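Local coordinates for Low molecular weight phosphotyrosine protein phosphatase (PDB 6U1P) that probably removes phosphate from phosphotyrosine in proteins as a low molecular weight tyrosine phosphatase, and forms a dimer in the crystal, at residues 24-29 with 37-42. Residues are numbered along the deposited sequence; the frame is centred on the assembly and turned at random.
Sequences IILRDK and IQVRSA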
loop_
_atom_site.group_PDB
_atom_site.type_symbol
_atom_site.label_atom_id
_atom_site.label_comp_id
_atom_site.label_asym_id
_atom_site.label_seq_id
_atom_site.Cartn_x
_atom_site.Cartn_y
_atom_site.Cartn_z
ATOM N N ILE B 24 -6.098 14.373 -11.956
ATOM C CA ILE B 24 -6.775 15.229 -10.995
ATOM C C ILE B 24 -5.977 16.493 -10.762
ATOM O O ILE B 24 -6.533 17.603 -10.731
ATOM C CB ILE B 24 -6.993 14.443 -9.693
ATOM C CG1 ILE B 24 -8.075 13.384 -9.911
ATOM C CG2 ILE B 24 -7.355 15.372 -8.539
ATOM C CD1 ILE B 24 -7.831 12.116 -9.088
ATOM N N ILE B 25 -4.656 16.352 -10.631
ATOM C CA ILE B 25 -3.806 17.512 -10.374
ATOM C C ILE B 25 -3.752 18.424 -11.595
ATOM O O ILE B 25 -3.891 19.646 -11.471
ATOM C CB ILE B 25 -2.408 17.060 -9.916
ATOM C CG1 ILE B 25 -2.537 16.322 -8.565
ATOM C CG2 ILE B 25 -1.471 18.267 -9.799
ATOM C CD1 ILE B 25 -1.266 15.670 -8.050
ATOM N N LEU B 26 -3.580 17.847 -12.792
ATOM C CA LEU B 26 -3.586 18.661 -14.004
ATOM C C LEU B 26 -4.907 19.402 -14.155
ATOM O O LEU B 26 -4.925 20.618 -14.373
ATOM C CB LEU B 26 -3.324 17.793 -15.238
ATOM C CG LEU B 26 -1.849 17.480 -15.430
ATOM C CD1 LEU B 26 -1.656 16.422 -16.499
ATOM C CD2 LEU B 26 -1.092 18.751 -15.792
ATOM N N ARG B 27 -6.025 18.685 -14.006
ATOM C CA ARG B 27 -7.332 19.312 -14.174
ATOM C C ARG B 27 -7.468 20.547 -13.290
ATOM O O ARG B 27 -7.905 21.608 -13.749
ATOM C CB ARG B 27 -8.435 18.302 -13.857
ATOM C CG ARG B 27 -9.831 18.916 -13.873
ATOM C CD ARG B 27 -10.915 17.842 -13.789
ATOM N NE ARG B 27 -10.842 16.963 -14.956
ATOM C CZ ARG B 27 -10.634 15.649 -14.899
ATOM N NH1 ARG B 27 -10.483 15.038 -13.716
ATOM N NH2 ARG B 27 -10.558 14.955 -16.025
ATOM N N ASP B 28 -7.037 20.437 -12.040
ATOM C CA ASP B 28 -7.125 21.543 -11.094
ATOM C C ASP B 28 -6.270 22.724 -11.538
ATOM O O ASP B 28 -6.725 23.880 -11.545
ATOM C CB ASP B 28 -6.691 21.041 -9.718
ATOM C CG ASP B 28 -6.659 22.130 -8.679
ATOM O OD1 ASP B 28 -5.769 23.000 -8.738
ATOM O OD2 ASP B 28 -7.515 22.093 -7.779
ATOM N N LYS B 29 -5.017 22.454 -11.911
ATOM C CA LYS B 29 -4.146 23.555 -12.300
ATOM C C LYS B 29 -4.620 24.177 -13.597
ATOM O O LYS B 29 -4.483 25.392 -13.793
ATOM C CB LYS B 29 -2.700 23.075 -12.394
ATOM C CG LYS B 29 -2.209 22.488 -11.071
ATOM C CD LYS B 29 -0.744 22.727 -10.855
ATOM C CE LYS B 29 -0.395 22.606 -9.391
ATOM N NZ LYS B 29 -1.469 23.176 -8.512
ATOM N N ILE B 37 -7.991 23.173 -21.897
ATOM C CA ILE B 37 -7.341 21.884 -22.093
ATOM C C ILE B 37 -8.089 20.852 -21.261
ATOM O O ILE B 37 -8.293 21.058 -20.060
ATOM C CB ILE B 37 -5.860 21.916 -21.671
ATOM C CG1 ILE B 37 -5.078 22.984 -22.447
ATOM C CG2 ILE B 37 -5.239 20.533 -21.842
ATOM C CD1 ILE B 37 -3.744 23.360 -21.808
ATOM N N GLN B 38 -8.463 19.735 -21.877
ATOM C CA GLN B 38 -9.038 18.653 -21.095
ATOM C C GLN B 38 -8.028 17.518 -20.968
ATOM O O GLN B 38 -7.102 17.373 -21.777
ATOM C CB GLN B 38 -10.375 18.161 -21.663
ATOM C CG GLN B 38 -10.386 17.762 -23.115
ATOM C CD GLN B 38 -11.713 17.118 -23.503
ATOM O OE1 GLN B 38 -12.716 17.272 -22.799
ATOM N NE2 GLN B 38 -11.725 16.395 -24.625
ATOM N N VAL B 39 -8.193 16.740 -19.903
ATOM C CA VAL B 39 -7.214 15.732 -19.541
ATOM C C VAL B 39 -7.941 14.463 -19.120
ATOM O O VAL B 39 -8.971 14.519 -18.447
ATOM C CB VAL B 39 -6.273 16.271 -18.433
ATOM C CG1 VAL B 39 -7.065 16.801 -17.250
ATOM C CG2 VAL B 39 -5.271 15.196 -17.984
ATOM N N ARG B 40 -7.404 13.317 -19.524
ATOM C CA ARG B 40 -7.834 12.014 -19.030
ATOM C C ARG B 40 -6.599 11.179 -18.729
ATOM O O ARG B 40 -5.454 11.593 -18.964
ATOM C CB ARG B 40 -8.708 11.220 -20.014
ATOM C CG ARG B 40 -9.890 11.950 -20.567
ATOM C CD ARG B 40 -10.845 12.392 -19.476
ATOM N NE ARG B 40 -11.011 13.835 -19.589
ATOM C CZ ARG B 40 -12.002 14.547 -19.059
ATOM N NH1 ARG B 40 -12.947 13.970 -18.332
ATOM N NH2 ARG B 40 -12.026 15.856 -19.258
ATOM N N SER B 41 -6.849 9.985 -18.213
ATOM C CA SER B 41 -5.806 9.054 -17.839
ATOM C C SER B 41 -6.225 7.653 -18.262
ATOM O O SER B 41 -7.406 7.371 -18.484
ATOM C CB SER B 41 -5.522 9.096 -16.334
ATOM O OG SER B 41 -6.633 8.621 -15.613
ATOM N N ALA B 42 -5.233 6.771 -18.373
ATOM C CA ALA B 42 -5.464 5.400 -18.812
ATOM C C ALA B 42 -4.256 4.557 -18.424
ATOM O O ALA B 42 -3.173 5.082 -18.142
ATOM C CB ALA B 42 -5.723 5.322 -20.325
#
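Helix segment 24-29, through Leu26 and Arg27, runs almost antiparallel to strand segment 37-42 at Val39 and Arg40, with axes 8.2 Å apart at an angle of 173°. It is a worked example of the beta-alpha-beta crossover: helix 18-32 leads from strand 6-12 to the neighbouring parallel strand 37-43 and packs on the sheet holding both. Val39 points toward the helix and splits its two methyls between successive helical residues. Val39 CG2 lies 4.1 Å from Leu26 CD1, the two side chains crossing at about a right angle, and Val10 of strand 6-12 and Ala145 of the second subunit also pack on Leu26. Val39 CG1 meets Arg27 CB at 4.0 Å and lies over one face of its guanidinium. With CG anti to the backbone N (chi1 174°) and a bend at chi3, Arg27 reaches obliquely toward the strand, NH2 arriving 2.9 Å from Val39 O. The same nitrogen forms a salt bridge with Glu23, one helical turn earlier, whose carboxylate probably eases the approach of a second arginine. Arg40 doubles back through bends at chi2 and chi3; the guanidinium planes are 58° apart, and Arg27 NH2 sits over the centre of the Arg40 group, 3.4 Å from its CZ.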